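Local structure of thiamin pyrophosphokinase (3K94) at residues B[44-49]-B[85-90]; B[33-38]-B[56-61]. The protein probably catalyses the transfer of pyrophosphate from ATP to thiamin, giving thiamin diphosphate. All blocks are in the same frame, centred on the assembly; numbering follows the deposited sequence.

In the fold
Both contacts lie in the catalytic part of the chain, and their centres are about 17 Å apart. Contact 1 joins strand 46-48 to helix 80-88; contact 2 joins helices 33-40 and 56-65, which precede and follow that strand in sequence. The two meet where Ala-47 and Pro-44 pack against Thr-34 and Leu-37, so the strand touches helix 80-88 through one set of side chains and helix 33-40 through another. Each contact is partly buried, contact 2 lying farther from the chain centre. Contact 1 is a matter of flat groups and charge over an indole, whereas contact 2 sets a bent selenomethionine and a leucine against the backbone and the charged residues of helix 56-65.

Contact 1 (B[44-49]-B[85-90]); sequences PVRAFG and LDWAVE
Arg-46 lays its guanidinium flat over the indole of Trp-87, the two planes only 5° apart and their centres 4.2 Å from each other. The chain arrives over the same face: CD of Arg-46 stands 3.7 Å from the centroid of the six-membered ring in a CH-pi contact. A bend at chi3 then turns the guanidinium toward the pyrrole side, where CZ of Arg-46 is 3.7 Å from NE1 of Trp-87. Phe-48 comes in differently, its CZ meeting CB of Trp-87 at 3.9 Å with the ring planes inclined at 48°, neither stacked nor edge-to-face. CG2 of Val-45 adds a looser touch at CH2 of Trp-87. Chi1 of Trp-87 (169°) swings the indole away from the backbone N and carries it from helix 80-88 to strand 46-48, bridging one layer of the alpha/beta catalytic domain to the sheet. Trading this tryptophan for a serine would probably leave the Arg-46 guanidinium without its flat support and open a gap beside Phe-48. No hydrogen bond crosses the contact; strand and helix meet through apolar packing and cation-pi stacking, in which the indole's pi electrons are likely to offset part of the arginine's charge.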
ATOM      1  N   PRO B  44      -2.258  13.220 -24.041  1.00 23.79           N
ATOM      2  CA  PRO B  44      -1.410  13.643 -22.932  1.00 26.37           C
ATOM      3  C   PRO B  44      -0.745  14.950 -23.326  1.00 27.43           C
ATOM      4  O   PRO B  44      -0.270  15.069 -24.451  1.00 27.96           O
ATOM      5  CB  PRO B  44      -0.352  12.532 -22.847  1.00 26.08           C
ATOM      6  CG  PRO B  44      -0.836  11.430 -23.718  1.00 28.82           C
ATOM      7  CD  PRO B  44      -1.702  12.061 -24.752  1.00 29.44           C
ATOM      8  N   VAL B  45      -0.704  15.920 -22.430  1.00 26.44           N
ATOM      9  CA  VAL B  45      -0.013  17.151 -22.761  1.00 31.90           C
ATOM     10  C   VAL B  45       1.477  16.864 -22.688  1.00 32.35           C
ATOM     11  O   VAL B  45       2.312  17.611 -23.209  1.00 33.11           O
ATOM     12  CB  VAL B  45      -0.410  18.277 -21.818  1.00 34.37           C
ATOM     13  CG1 VAL B  45      -1.916  18.551 -21.949  1.00 31.27           C
ATOM     14  CG2 VAL B  45      -0.046  17.909 -20.395  1.00 33.73           C
ATOM     15  N   ARG B  46       1.792  15.733 -22.074  1.00 30.77           N
ATOM     16  CA  ARG B  46       3.167  15.357 -21.810  1.00 36.02           C
ATOM     17  C   ARG B  46       3.206  13.880 -21.429  1.00 29.34           C
ATOM     18  O   ARG B  46       2.253  13.376 -20.853  1.00 29.86           O
ATOM     19  CB  ARG B  46       3.698  16.217 -20.668  1.00 39.06           C
ATOM     20  CG  ARG B  46       5.172  16.122 -20.452  1.00 46.10           C
ATOM     21  CD  ARG B  46       5.656  17.335 -19.687  1.00 54.36           C
ATOM     22  NE  ARG B  46       5.697  18.527 -20.528  1.00 59.50           N
ATOM     23  CZ  ARG B  46       6.791  19.254 -20.741  1.00 63.74           C
ATOM     24  NH1 ARG B  46       7.944  18.919 -20.169  1.00 61.10           N
ATOM     25  NH2 ARG B  46       6.733  20.326 -21.520  1.00 66.73           N
ATOM     26  N   ALA B  47       4.284  13.183 -21.785  1.00 22.81           N
ATOM     27  CA  ALA B  47       4.498  11.810 -21.329  1.00 24.83           C
ATOM     28  C   ALA B  47       5.923  11.618 -20.805  1.00 28.69           C
ATOM     29  O   ALA B  47       6.851  12.303 -21.226  1.00 31.22           O
ATOM     30  CB  ALA B  47       4.201  10.808 -22.438  1.00 22.60           C
ATOM     31  N   PHE B  48       6.086  10.681 -19.883  1.00 26.41           N
ATOM     32  CA  PHE B  48       7.377  10.427 -19.255  1.00 27.93           C
ATOM     33  C   PHE B  48       7.645   8.936 -19.216  1.00 27.08           C
ATOM     34  O   PHE B  48       6.790   8.161 -18.795  1.00 27.10           O
ATOM     35  CB  PHE B  48       7.372  10.932 -17.819  1.00 28.27           C
ATOM     36  CG  PHE B  48       7.195  12.408 -17.691  1.00 29.44           C
ATOM     37  CD1 PHE B  48       5.932  12.969 -17.671  1.00 29.08           C
ATOM     38  CD2 PHE B  48       8.296  13.238 -17.555  1.00 29.43           C
ATOM     39  CE1 PHE B  48       5.768  14.334 -17.530  1.00 29.82           C
ATOM     40  CE2 PHE B  48       8.138  14.603 -17.407  1.00 28.17           C
ATOM     41  CZ  PHE B  48       6.873  15.155 -17.400  1.00 27.53           C
ATOM     42  N   GLY B  49       8.841   8.544 -19.631  1.00 24.77           N
ATOM     43  CA  GLY B  49       9.202   7.141 -19.698  1.00 24.50           C
ATOM     44  C   GLY B  49       9.875   6.790 -21.011  1.00 27.24           C
ATOM     45  O   GLY B  49       9.993   7.633 -21.914  1.00 29.73           O
ATOM     46  N   LEU B  85       5.881  13.834 -11.642  1.00 27.18           N
ATOM     47  CA  LEU B  85       5.388  14.640 -10.535  1.00 23.95           C
ATOM     48  C   LEU B  85       6.273  15.868 -10.287  1.00 25.91           C
ATOM     49  O   LEU B  85       5.758  16.962 -10.049  1.00 25.48           O
ATOM     50  CB  LEU B  85       5.242  13.817  -9.261  1.00 25.81           C
ATOM     51  CG  LEU B  85       4.659  14.592  -8.078  1.00 24.44           C
ATOM     52  CD1 LEU B  85       3.225  15.077  -8.348  1.00 23.42           C
ATOM     53  CD2 LEU B  85       4.728  13.738  -6.851  1.00 24.71           C
ATOM     54  N   ASP B  86       7.592  15.681 -10.347  1.00 24.95           N
ATOM     55  CA  ASP B  86       8.536  16.785 -10.211  1.00 23.69           C
ATOM     56  C   ASP B  86       8.159  17.939 -11.164  1.00 29.05           C
ATOM     57  O   ASP B  86       8.232  19.117 -10.811  1.00 31.98           O
ATOM     58  CB  ASP B  86       9.957  16.303 -10.509  1.00 26.87           C
ATOM     59  CG  ASP B  86      10.553  15.462  -9.391  1.00 28.85           C
ATOM     60  OD1 ASP B  86      10.007  15.458  -8.262  1.00 30.16           O
ATOM     61  OD2 ASP B  86      11.581  14.797  -9.648  1.00 27.97           O
ATOM     62  N   TRP B  87       7.742  17.589 -12.375  1.00 26.82           N
ATOM     63  CA  TRP B  87       7.336  18.588 -13.353  1.00 22.60           C
ATOM     64  C   TRP B  87       5.975  19.166 -12.970  1.00 26.84           C
ATOM     65  O   TRP B  87       5.811  20.383 -12.857  1.00 30.48           O
ATOM     66  CB  TRP B  87       7.318  17.990 -14.774  1.00 24.72           C
ATOM     67  CG  TRP B  87       6.654  18.882 -15.799  1.00 24.91           C
ATOM     68  CD1 TRP B  87       7.229  19.928 -16.478  1.00 22.95           C
ATOM     69  CD2 TRP B  87       5.288  18.820 -16.246  1.00 27.76           C
ATOM     70  NE1 TRP B  87       6.304  20.517 -17.307  1.00 21.83           N
ATOM     71  CE2 TRP B  87       5.110  19.858 -17.189  1.00 28.80           C
ATOM     72  CE3 TRP B  87       4.200  17.996 -15.936  1.00 31.52           C
ATOM     73  CZ2 TRP B  87       3.888  20.091 -17.825  1.00 33.71           C
ATOM     74  CZ3 TRP B  87       2.987  18.224 -16.577  1.00 31.01           C
ATOM     75  CH2 TRP B  87       2.843  19.265 -17.506  1.00 34.12           C
ATOM     76  N   ALA B  88       5.002  18.288 -12.764  1.00 28.17           N
ATOM     77  CA  ALA B  88       3.651  18.693 -12.372  1.00 25.30           C
ATOM     78  C   ALA B  88       3.614  19.732 -11.251  1.00 28.01           C
ATOM     79  O   ALA B  88       2.857  20.696 -11.328  1.00 30.01           O
ATOM     80  CB  ALA B  88       2.830  17.470 -11.972  1.00 21.68           C
ATOM     81  N   VAL B  89       4.404  19.534 -10.197  1.00 25.06           N
ATOM     82  CA  VAL B  89       4.352  20.463  -9.063  1.00 30.50           C
ATOM     83  C   VAL B  89       4.870  21.870  -9.381  1.00 34.57           C
ATOM     84  O   VAL B  89       4.801  22.757  -8.534  1.00 37.03           O
ATOM     85  CB  VAL B  89       5.105  19.941  -7.820  1.00 30.24           C
ATOM     86  CG1 VAL B  89       4.536  18.608  -7.377  1.00 31.74           C
ATOM     87  CG2 VAL B  89       6.604  19.851  -8.096  1.00 27.10           C
ATOM     88  N   GLU B  90       5.387  22.069 -10.591  1.00 35.49           N
ATOM     89  CA  GLU B  90       5.833  23.390 -11.025  1.00 39.14           C
ATOM     90  C   GLU B  90       4.781  24.152 -11.821  1.00 39.19           C
ATOM     91  O   GLU B  90       4.990  25.316 -12.170  1.00 40.00           O
ATOM     92  CB  GLU B  90       7.102  23.290 -11.878  1.00 40.34           C
ATOM     93  CG  GLU B  90       8.319  22.803 -11.137  1.00 42.40           C
ATOM     94  CD  GLU B  90       9.537  22.727 -12.034  1.00 47.44           C
ATOM     95  OE1 GLU B  90      10.658  22.670 -11.494  1.00 52.80           O
ATOM     96  OE2 GLU B  90       9.377  22.726 -13.276  1.00 45.70           O
TER

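Contact 2 (B[33-38]-B[56-61])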
ATOM      1  N   GLY B  33       0.992   3.969 -18.977  1.00 18.96           N
ATOM      2  CA  GLY B  33      -0.171   4.793 -18.689  1.00 19.82           C
ATOM      3  C   GLY B  33      -0.602   5.627 -19.898  1.00 22.32           C
ATOM      4  O   GLY B  33      -1.763   5.990 -20.037  1.00 26.11           O
ATOM      5  N   THR B  34       0.341   5.937 -20.775  1.00 22.07           N
ATOM      6  CA  THR B  34       0.042   6.709 -21.978  1.00 25.78           C
ATOM      7  C   THR B  34      -0.930   5.983 -22.907  1.00 24.08           C
ATOM      8  O   THR B  34      -1.781   6.619 -23.531  1.00 25.94           O
ATOM      9  CB  THR B  34       1.336   7.083 -22.748  1.00 24.22           C
ATOM     10  OG1 THR B  34       2.082   8.029 -21.977  1.00 27.10           O
ATOM     11  CG2 THR B  34       1.003   7.691 -24.112  1.00 22.22           C
HETATM   12  N   MSE B  35      -0.797   4.660 -23.004  1.00 22.59           N
HETATM   13  CA  MSE B  35      -1.714   3.854 -23.815  1.00 24.45           C
HETATM   14  C   MSE B  35      -3.157   3.935 -23.286  1.00 24.20           C
HETATM   15  O   MSE B  35      -4.113   3.966 -24.066  1.00 25.92           O
HETATM   16  CB  MSE B  35      -1.267   2.383 -23.870  1.00 23.99           C
HETATM   17  CG  MSE B  35       0.095   2.145 -24.446  1.00 27.74           C
HETATM   18 SE   MSE B  35       0.332   3.172 -26.112  1.00 49.90          SE
HETATM   19  CE  MSE B  35      -1.145   2.398 -27.169  1.00 17.02           C
ATOM     20  N   THR B  36      -3.310   3.960 -21.962  1.00 24.81           N
ATOM     21  CA  THR B  36      -4.636   4.112 -21.350  1.00 25.86           C
ATOM     22  C   THR B  36      -5.286   5.423 -21.797  1.00 26.71           C
ATOM     23  O   THR B  36      -6.470   5.451 -22.156  1.00 27.28           O
ATOM     24  CB  THR B  36      -4.561   4.069 -19.815  1.00 26.77           C
ATOM     25  OG1 THR B  36      -3.982   2.825 -19.408  1.00 32.03           O
ATOM     26  CG2 THR B  36      -5.961   4.215 -19.186  1.00 24.79           C
ATOM     27  N   LEU B  37      -4.504   6.501 -21.786  1.00 22.19           N
ATOM     28  CA  LEU B  37      -4.972   7.792 -22.288  1.00 22.07           C
ATOM     29  C   LEU B  37      -5.408   7.708 -23.756  1.00 26.07           C
ATOM     30  O   LEU B  37      -6.476   8.200 -24.113  1.00 28.08           O
ATOM     31  CB  LEU B  37      -3.896   8.868 -22.121  1.00 19.61           C
ATOM     32  CG  LEU B  37      -3.453   9.129 -20.672  1.00 29.39           C
ATOM     33  CD1 LEU B  37      -2.266  10.087 -20.618  1.00 29.15           C
ATOM     34  CD2 LEU B  37      -4.611   9.657 -19.839  1.00 26.12           C
ATOM     35  N   LEU B  38      -4.580   7.094 -24.598  1.00 26.14           N
ATOM     36  CA  LEU B  38      -4.897   6.981 -26.027  1.00 30.14           C
ATOM     37  C   LEU B  38      -6.232   6.262 -26.186  1.00 30.13           C
ATOM     38  O   LEU B  38      -7.056   6.635 -27.015  1.00 31.06           O
ATOM     39  CB  LEU B  38      -3.811   6.196 -26.767  1.00 28.73           C
ATOM     40  CG  LEU B  38      -3.633   6.314 -28.291  1.00 34.98           C
ATOM     41  CD1 LEU B  38      -3.210   4.981 -28.884  1.00 35.33           C
ATOM     42  CD2 LEU B  38      -4.868   6.833 -29.003  1.00 39.22           C
ATOM     43  N   ALA B  56       5.611  -3.389 -28.660  1.00 34.15           N
ATOM     44  CA  ALA B  56       5.933  -2.790 -29.940  1.00 33.02           C
ATOM     45  C   ALA B  56       4.672  -2.314 -30.657  1.00 35.23           C
ATOM     46  O   ALA B  56       4.653  -1.217 -31.218  1.00 36.29           O
ATOM     47  CB  ALA B  56       6.726  -3.761 -30.808  1.00 34.54           C
ATOM     48  N   GLU B  57       3.616  -3.126 -30.619  1.00 36.89           N
ATOM     49  CA  GLU B  57       2.380  -2.795 -31.319  1.00 36.05           C
ATOM     50  C   GLU B  57       1.760  -1.533 -30.736  1.00 31.73           C
ATOM     51  O   GLU B  57       1.074  -0.792 -31.431  1.00 27.67           O
ATOM     52  CB  GLU B  57       1.369  -3.941 -31.259  1.00 42.11           C
ATOM     53  CG  GLU B  57       1.988  -5.316 -31.165  1.00 55.53           C
ATOM     54  CD  GLU B  57       2.426  -5.659 -29.747  1.00 63.62           C
ATOM     55  OE1 GLU B  57       1.623  -5.455 -28.806  1.00 66.99           O
ATOM     56  OE2 GLU B  57       3.568  -6.139 -29.574  1.00 64.79           O
ATOM     57  N   ASP B  58       1.999  -1.301 -29.450  1.00 34.09           N
ATOM     58  CA  ASP B  58       1.449  -0.132 -28.778  1.00 32.42           C
ATOM     59  C   ASP B  58       2.192   1.145 -29.175  1.00 32.66           C
ATOM     60  O   ASP B  58       1.586   2.219 -29.289  1.00 29.73           O
ATOM     61  CB  ASP B  58       1.482  -0.316 -27.266  1.00 27.89           C
ATOM     62  CG  ASP B  58       0.369  -1.220 -26.767  1.00 35.55           C
ATOM     63  OD1 ASP B  58      -0.521  -1.577 -27.570  1.00 34.55           O
ATOM     64  OD2 ASP B  58       0.388  -1.576 -25.571  1.00 36.21           O
ATOM     65  N   VAL B  59       3.502   1.025 -29.376  1.00 27.63           N
ATOM     66  CA  VAL B  59       4.299   2.165 -29.809  1.00 30.35           C
ATOM     67  C   VAL B  59       3.845   2.607 -31.195  1.00 25.20           C
ATOM     68  O   VAL B  59       3.668   3.792 -31.437  1.00 24.89           O
ATOM     69  CB  VAL B  59       5.807   1.863 -29.791  1.00 31.36           C
ATOM     70  CG1 VAL B  59       6.595   3.082 -30.237  1.00 35.87           C
ATOM     71  CG2 VAL B  59       6.234   1.447 -28.393  1.00 31.93           C
ATOM     72  N   VAL B  60       3.623   1.648 -32.090  1.00 26.46           N
ATOM     73  CA  VAL B  60       3.076   1.962 -33.402  1.00 26.17           C
ATOM     74  C   VAL B  60       1.725   2.701 -33.296  1.00 30.21           C
ATOM     75  O   VAL B  60       1.495   3.690 -33.995  1.00 28.22           O
ATOM     76  CB  VAL B  60       2.946   0.712 -34.302  1.00 29.40           C
ATOM     77  CG1 VAL B  60       2.287   1.078 -35.619  1.00 29.77           C
ATOM     78  CG2 VAL B  60       4.321   0.084 -34.567  1.00 23.93           C
ATOM     79  N   LYS B  61       0.838   2.241 -32.417  1.00 28.48           N
ATOM     80  CA  LYS B  61      -0.464   2.897 -32.262  1.00 27.39           C
ATOM     81  C   LYS B  61      -0.324   4.303 -31.683  1.00 23.76           C
ATOM     82  O   LYS B  61      -0.998   5.242 -32.101  1.00 26.26           O
ATOM     83  CB  LYS B  61      -1.389   2.064 -31.371  1.00 42.45           C
ATOM     84  CG  LYS B  61      -2.040   0.888 -32.063  1.00 53.57           C
ATOM     85  CD  LYS B  61      -3.270   0.434 -31.293  1.00 63.08           C
ATOM     86  CE  LYS B  61      -4.316   1.552 -31.233  1.00 69.64           C
ATOM     87  NZ  LYS B  61      -5.555   1.150 -30.501  1.00 71.75           N
TER
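Met-35, present as selenomethionine, and Asp-58 reach toward one another from facing helices and run obliquely across each other. Chi1 of Met-35 (-60°) sets CG beside the backbone N, and further bends at chi2 and chi3 fold the chain into a compact hook that brings both SE and CE against Asp-58. Its SE and its CE each lie 3.5 Å from the backbone O of Asp-58, while the same methyl CE packs 3.8 Å from CB of Asp-58. The carboxylate spans the hook, OD2 of Asp-58 lying 3.9 Å from CG of Met-35 and OD1 facing CE. The aspartate therefore offers its CB, carbonyl and carboxylate to a largely apolar partner, and the meeting is one of van der Waals packing, without a hydrogen bond. The axes of segments 33-38 and 56-61 come within 10.7 Å of each other, their N-to-C directions 49° apart. Helix 33-40 joins the neighbouring parallel strands 28-30 and 46-48, and helix 56-65 joins 46-48 to 71-72, as successive beta-alpha-beta crossovers. One turn on from Met-35, Leu-38 turns its CG away from the backbone N (chi1 -160°), which carries CD1 across to Lys-61. There CD1 of Leu-38 lies 3.9 Å from the backbone O of Lys-61 and also packs near CB of Lys-61. That same CB of Lys-61 also takes the CE methyl of Met-35 at 4.2 Å, so both apolar side chains meet the root of the lysine. Its NZ makes a long, weak ion pair with Glu-39, while Leu-62 packs on Met-35 and Ala-65 on Leu-38 farther along helix 56-65.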